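Local coordinates for major capsid protein (Faustovirus, PDB 5J7O), which probably builds the protein shell of this large double-stranded DNA virus as a trimer of double jelly-roll subunits, at residues 171-176 and 333-338; 109-114 and 287-292. All blocks are in the same frame, centred on the assembly; numbering follows the deposited sequence.

In the fold
Interaction 1 is antiparallel pairing of 174-176 with 333-336, whereas interaction 2 joins two connecting loops, 109-114 and 287-292, by a single bridge. Their centres lie about 10 Å apart, each about 22 Å from the centre of the chain. The segments alternate along the sequence, and residues 171-176 and 287-292 meet directly: Val-175 N lies 2.9 Å from Lys-287 O, probably a hydrogen bond, while Gln-290 NE2 reaches Val-175 O weakly. Ala-114 CB packs on the backbone O of Asn-173. Phe-174 and Lys-287 also touch a second subunit, placing this joined region beside a contact between capsid protein copies.

Interaction 1 of 2, residues 171-176 and 333-338; sequences ATNFVR and LFTAPG
Arg-176 and Phe-334 form an antiparallel hydrogen-bonded pair in a small three-stranded sheet, with strand 170-177 in its middle and 333-336 outermost within this chain. Arg-176 N gives its hydrogen to Phe-334 O at 2.9 Å, and Phe-334 N returns one to Arg-176 O at 2.8 Å. On the same face the long arginine chain, bent at chi3 (-61°), brings its guanidinium beside Ala-336, with NH1 3.9 Å from Ala-336 CB; the small methyl leaves the guanidinium room to lie beside it. Arg-176 NE is bonded to Gln-284 O, and the side chain makes a cation-pi contact with Trp-465. Phe-174 pairs with Ala-336 through Phe-174 N to Ala-336 O at 2.8 Å and the return bond from Ala-336 N to Phe-174 O. With CG anti to its carbonyl carbon (chi1 -75°), the Phe-174 ring lies across Gly-338, whose CA stands 3.5 Å from the ring centroid in a CH-pi contact. Gly-338 has no side chain, which lets its CA lie close over the ring face. The side chains of Asn-173 and Thr-335 cross at a slant, Thr-335 CG2 3.3 Å from Asn-173 ND2, while the amide bonds Ala-378 N through OD1 and Ser-381 O through ND2. Four backbone bonds thus fix the register, and the guanidinium reaches past Ala-336 to partners outside.

Interaction 2 of 2, residues 109-114 and 287-292; sequences LAATSA and KATQEQ
Two connecting loops of the capsid protein run nearly antiparallel here, their end-to-end directions 166° apart, and Thr-112 and Gln-290 join them in an isolated beta bridge. Thr-112 N donates to Gln-290 O at 3.2 Å, and Gln-290 N returns one to Thr-112 O at 3.1 Å. Two residues on from the bridge, Gln-292 CG, anti to the backbone N (chi1 176°), lies 3.4 Å from Leu-109 O, and the extended chain carries the amide on to Gln-390 and Asn-294. A long polar side chain suits this place, since its methylenes can lie along a backbone carbonyl while its end finds partners of its own. Ala-111 CB, 3.4 Å from Gln-290 O, is small enough to sit close against the opposite backbone. At the other end Ser-113 turns its CB toward Ala-288 O, with 3.2 Å between them. A water donates to both Ala-110 O and Glu-291 O, tying the backbones together beside the bridge. Leu-109 ends strand 99-109 and Gln-292 leads into strand 293-298, which pair antiparallel, so the bridge prolongs that pairing into the loops, a single antiparallel bridge at the margin of a beta sheet.

Interaction 1 of 2, residues 171-176 and 333-338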
loop_
_atom_site.group_PDB
_atom_site.type_symbol
_atom_site.label_atom_id
_atom_site.label_comp_id
_atom_site.label_asym_id
_atom_site.label_seq_id
_atom_site.Cartn_x
_atom_site.Cartn_y
_atom_site.Cartn_z
ATOM N N ALA B 171 -23.944 -32.074 2.130
ATOM C CA ALA B 171 -22.828 -31.149 1.990
ATOM C C ALA B 171 -23.241 -30.042 1.033
ATOM O O ALA B 171 -23.889 -30.307 0.020
ATOM C CB ALA B 171 -21.568 -31.857 1.472
ATOM N N THR B 172 -22.861 -28.810 1.360
ATOM C CA THR B 172 -23.220 -27.650 0.558
ATOM C C THR B 172 -21.969 -26.855 0.216
ATOM O O THR B 172 -21.108 -26.634 1.073
ATOM C CB THR B 172 -24.225 -26.749 1.295
ATOM O OG1 THR B 172 -25.381 -27.514 1.654
ATOM C CG2 THR B 172 -24.651 -25.584 0.413
ATOM N N ASN B 173 -21.873 -26.434 -1.040
ATOM C CA ASN B 173 -20.776 -25.588 -1.473
ATOM C C ASN B 173 -20.999 -24.147 -1.022
ATOM O O ASN B 173 -22.118 -23.728 -0.714
ATOM C CB ASN B 173 -20.627 -25.634 -2.993
ATOM C CG ASN B 173 -20.098 -26.967 -3.490
ATOM O OD1 ASN B 173 -19.277 -27.606 -2.833
ATOM N ND2 ASN B 173 -20.560 -27.387 -4.662
ATOM N N PHE B 174 -19.909 -23.389 -0.983
ATOM C CA PHE B 174 -19.984 -21.958 -0.746
ATOM C C PHE B 174 -20.096 -21.217 -2.076
ATOM O O PHE B 174 -19.922 -21.791 -3.155
ATOM C CB PHE B 174 -18.765 -21.469 0.042
ATOM C CG PHE B 174 -18.800 -21.823 1.507
ATOM C CD1 PHE B 174 -19.839 -22.573 2.035
ATOM C CD2 PHE B 174 -17.796 -21.389 2.357
ATOM C CE1 PHE B 174 -19.868 -22.893 3.381
ATOM C CE2 PHE B 174 -17.821 -21.704 3.703
ATOM C CZ PHE B 174 -18.860 -22.456 4.216
ATOM N N VAL B 175 -20.396 -19.925 -1.994
ATOM C CA VAL B 175 -20.518 -19.087 -3.178
ATOM C C VAL B 175 -19.553 -17.919 -3.063
ATOM O O VAL B 175 -19.216 -17.458 -1.966
ATOM C CB VAL B 175 -21.962 -18.585 -3.396
ATOM C CG1 VAL B 175 -22.857 -19.729 -3.847
ATOM C CG2 VAL B 175 -22.504 -17.952 -2.129
ATOM N N ARG B 176 -19.097 -17.450 -4.219
ATOM C CA ARG B 176 -18.190 -16.320 -4.304
ATOM C C ARG B 176 -18.525 -15.539 -5.561
ATOM O O ARG B 176 -19.074 -16.088 -6.520
ATOM C CB ARG B 176 -16.727 -16.768 -4.349
ATOM C CG ARG B 176 -16.109 -16.686 -5.732
ATOM C CD ARG B 176 -14.862 -17.542 -5.828
ATOM N NE ARG B 176 -13.811 -17.123 -4.902
ATOM C CZ ARG B 176 -12.809 -17.905 -4.505
ATOM N NH1 ARG B 176 -12.724 -19.157 -4.938
ATOM N NH2 ARG B 176 -11.892 -17.440 -3.670
ATOM N N LEU B 333 -21.126 -15.135 -10.598
ATOM C CA LEU B 333 -21.241 -15.836 -9.327
ATOM C C LEU B 333 -20.759 -17.267 -9.510
ATOM O O LEU B 333 -21.122 -17.926 -10.491
ATOM C CB LEU B 333 -22.689 -15.813 -8.835
ATOM C CG LEU B 333 -22.999 -16.348 -7.440
ATOM C CD1 LEU B 333 -22.452 -15.414 -6.374
ATOM C CD2 LEU B 333 -24.498 -16.528 -7.289
ATOM N N PHE B 334 -19.948 -17.751 -8.570
ATOM C CA PHE B 334 -19.279 -19.032 -8.732
ATOM C C PHE B 334 -19.384 -19.877 -7.472
ATOM O O PHE B 334 -19.440 -19.364 -6.352
ATOM C CB PHE B 334 -17.801 -18.852 -9.094
ATOM C CG PHE B 334 -17.583 -18.239 -10.441
ATOM C CD1 PHE B 334 -17.606 -16.865 -10.602
ATOM C CD2 PHE B 334 -17.358 -19.038 -11.550
ATOM C CE1 PHE B 334 -17.409 -16.296 -11.843
ATOM C CE2 PHE B 334 -17.158 -18.474 -12.795
ATOM C CZ PHE B 334 -17.184 -17.101 -12.941
ATOM N N THR B 335 -19.413 -21.188 -7.688
ATOM C CA THR B 335 -19.309 -22.160 -6.613
ATOM C C THR B 335 -17.860 -22.266 -6.155
ATOM O O THR B 335 -16.930 -22.166 -6.960
ATOM C CB THR B 335 -19.823 -23.521 -7.095
ATOM O OG1 THR B 335 -21.245 -23.467 -7.269
ATOM C CG2 THR B 335 -19.478 -24.629 -6.121
ATOM N N ALA B 336 -17.670 -22.441 -4.854
ATOM C CA ALA B 336 -16.363 -22.663 -4.258
ATOM C C ALA B 336 -16.522 -23.668 -3.130
ATOM O O ALA B 336 -17.615 -23.814 -2.573
ATOM C CB ALA B 336 -15.752 -21.356 -3.734
ATOM N N PRO B 337 -15.455 -24.391 -2.782
ATOM C CA PRO B 337 -15.562 -25.383 -1.705
ATOM C C PRO B 337 -16.012 -24.748 -0.399
ATOM O O PRO B 337 -15.606 -23.637 -0.051
ATOM C CB PRO B 337 -14.139 -25.942 -1.596
ATOM C CG PRO B 337 -13.544 -25.716 -2.936
ATOM C CD PRO B 337 -14.134 -24.427 -3.433
ATOM N N GLY B 338 -16.863 -25.466 0.320
ATOM C CA GLY B 338 -17.407 -25.024 1.591
ATOM C C GLY B 338 -16.691 -25.654 2.765
ATOM O O GLY B 338 -15.464 -25.810 2.760
HETATM O O HOH W 1 -17.978 -27.629 -0.366
#

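Interaction 2 of 2, residues 109-114 and 287-292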
loop_
_atom_site.group_PDB
_atom_site.type_symbol
_atom_site.label_atom_id
_atom_site.label_comp_id
_atom_site.label_asym_id
_atom_site.label_seq_id
_atom_site.Cartn_x
_atom_site.Cartn_y
_atom_site.Cartn_z
ATOM N N LEU B 109 -27.915 -7.037 -6.097
ATOM C CA LEU B 109 -28.027 -8.468 -6.344
ATOM C C LEU B 109 -28.404 -9.173 -5.048
ATOM O O LEU B 109 -27.771 -8.951 -4.010
ATOM C CB LEU B 109 -26.717 -9.024 -6.905
ATOM C CG LEU B 109 -26.204 -8.279 -8.140
ATOM C CD1 LEU B 109 -24.836 -8.791 -8.566
ATOM C CD2 LEU B 109 -27.200 -8.390 -9.285
ATOM N N ALA B 110 -29.428 -10.020 -5.115
ATOM C CA ALA B 110 -29.986 -10.631 -3.916
ATOM C C ALA B 110 -28.966 -11.531 -3.229
ATOM O O ALA B 110 -28.106 -12.140 -3.871
ATOM C CB ALA B 110 -31.238 -11.435 -4.266
ATOM N N ALA B 111 -29.064 -11.596 -1.900
ATOM C CA ALA B 111 -28.280 -12.560 -1.141
ATOM C C ALA B 111 -28.565 -13.963 -1.653
ATOM O O ALA B 111 -29.704 -14.301 -1.988
ATOM C CB ALA B 111 -28.605 -12.457 0.350
ATOM N N THR B 112 -27.521 -14.783 -1.731
ATOM C CA THR B 112 -27.627 -16.028 -2.475
ATOM C C THR B 112 -26.742 -17.092 -1.840
ATOM O O THR B 112 -25.770 -16.789 -1.144
ATOM C CB THR B 112 -27.252 -15.809 -3.947
ATOM O OG1 THR B 112 -27.584 -16.971 -4.715
ATOM C CG2 THR B 112 -25.767 -15.518 -4.082
ATOM N N SER B 113 -27.106 -18.349 -2.085
ATOM C CA SER B 113 -26.367 -19.488 -1.564
ATOM C C SER B 113 -26.500 -20.646 -2.542
ATOM O O SER B 113 -27.349 -20.637 -3.437
ATOM C CB SER B 113 -26.865 -19.892 -0.172
ATOM O OG SER B 113 -28.182 -20.412 -0.229
ATOM N N ALA B 114 -25.650 -21.651 -2.357
ATOM C CA ALA B 114 -25.665 -22.817 -3.223
ATOM C C ALA B 114 -26.747 -23.800 -2.787
ATOM O O ALA B 114 -27.253 -23.754 -1.662
ATOM C CB ALA B 114 -24.300 -23.504 -3.224
ATOM N N LYS B 287 -18.420 -17.988 0.879
ATOM C CA LYS B 287 -19.252 -17.994 2.074
ATOM C C LYS B 287 -20.449 -18.907 1.861
ATOM O O LYS B 287 -20.884 -19.131 0.728
ATOM C CB LYS B 287 -19.745 -16.586 2.432
ATOM C CG LYS B 287 -18.644 -15.577 2.697
ATOM C CD LYS B 287 -19.227 -14.216 3.038
ATOM C CE LYS B 287 -18.133 -13.206 3.339
ATOM N NZ LYS B 287 -18.694 -11.897 3.773
ATOM N N ALA B 288 -20.981 -19.431 2.970
ATOM C CA ALA B 288 -22.224 -20.193 2.902
ATOM C C ALA B 288 -23.343 -19.351 2.306
ATOM O O ALA B 288 -24.158 -19.849 1.520
ATOM C CB ALA B 288 -22.611 -20.696 4.293
ATOM N N THR B 289 -23.393 -18.069 2.661
ATOM C CA THR B 289 -24.326 -17.122 2.067
ATOM C C THR B 289 -23.582 -15.829 1.783
ATOM O O THR B 289 -23.007 -15.230 2.697
ATOM C CB THR B 289 -25.522 -16.856 2.987
ATOM O OG1 THR B 289 -26.298 -18.052 3.128
ATOM C CG2 THR B 289 -26.399 -15.752 2.411
ATOM N N GLN B 290 -23.579 -15.410 0.520
ATOM C CA GLN B 290 -23.082 -14.088 0.166
ATOM C C GLN B 290 -24.173 -13.058 0.424
ATOM O O GLN B 290 -25.333 -13.264 0.051
ATOM C CB GLN B 290 -22.644 -14.046 -1.299
ATOM C CG GLN B 290 -21.269 -14.646 -1.563
ATOM C CD GLN B 290 -20.136 -13.742 -1.114
ATOM O OE1 GLN B 290 -20.342 -12.562 -0.827
ATOM N NE2 GLN B 290 -18.930 -14.293 -1.054
ATOM N N GLU B 291 -23.804 -11.958 1.071
ATOM C CA GLU B 291 -24.774 -10.926 1.397
ATOM C C GLU B 291 -25.221 -10.197 0.132
ATOM O O GLU B 291 -24.635 -10.341 -0.945
ATOM C CB GLU B 291 -24.183 -9.937 2.401
ATOM C CG GLU B 291 -23.437 -10.594 3.547
ATOM C CD GLU B 291 -23.040 -9.604 4.622
ATOM O OE1 GLU B 291 -22.271 -9.985 5.529
ATOM O OE2 GLU B 291 -23.500 -8.444 4.560
ATOM N N GLN B 292 -26.282 -9.405 0.278
ATOM C CA GLN B 292 -26.777 -8.597 -0.829
ATOM C C GLN B 292 -25.679 -7.669 -1.331
ATOM O O GLN B 292 -25.224 -6.781 -0.605
ATOM C CB GLN B 292 -27.996 -7.790 -0.386
ATOM C CG GLN B 292 -28.532 -6.845 -1.451
ATOM C CD GLN B 292 -29.604 -5.914 -0.917
ATOM O OE1 GLN B 292 -29.305 -4.841 -0.392
ATOM N NE2 GLN B 292 -30.861 -6.319 -1.051
HETATM O O HOH W 2 -25.524 -12.189 -3.314
#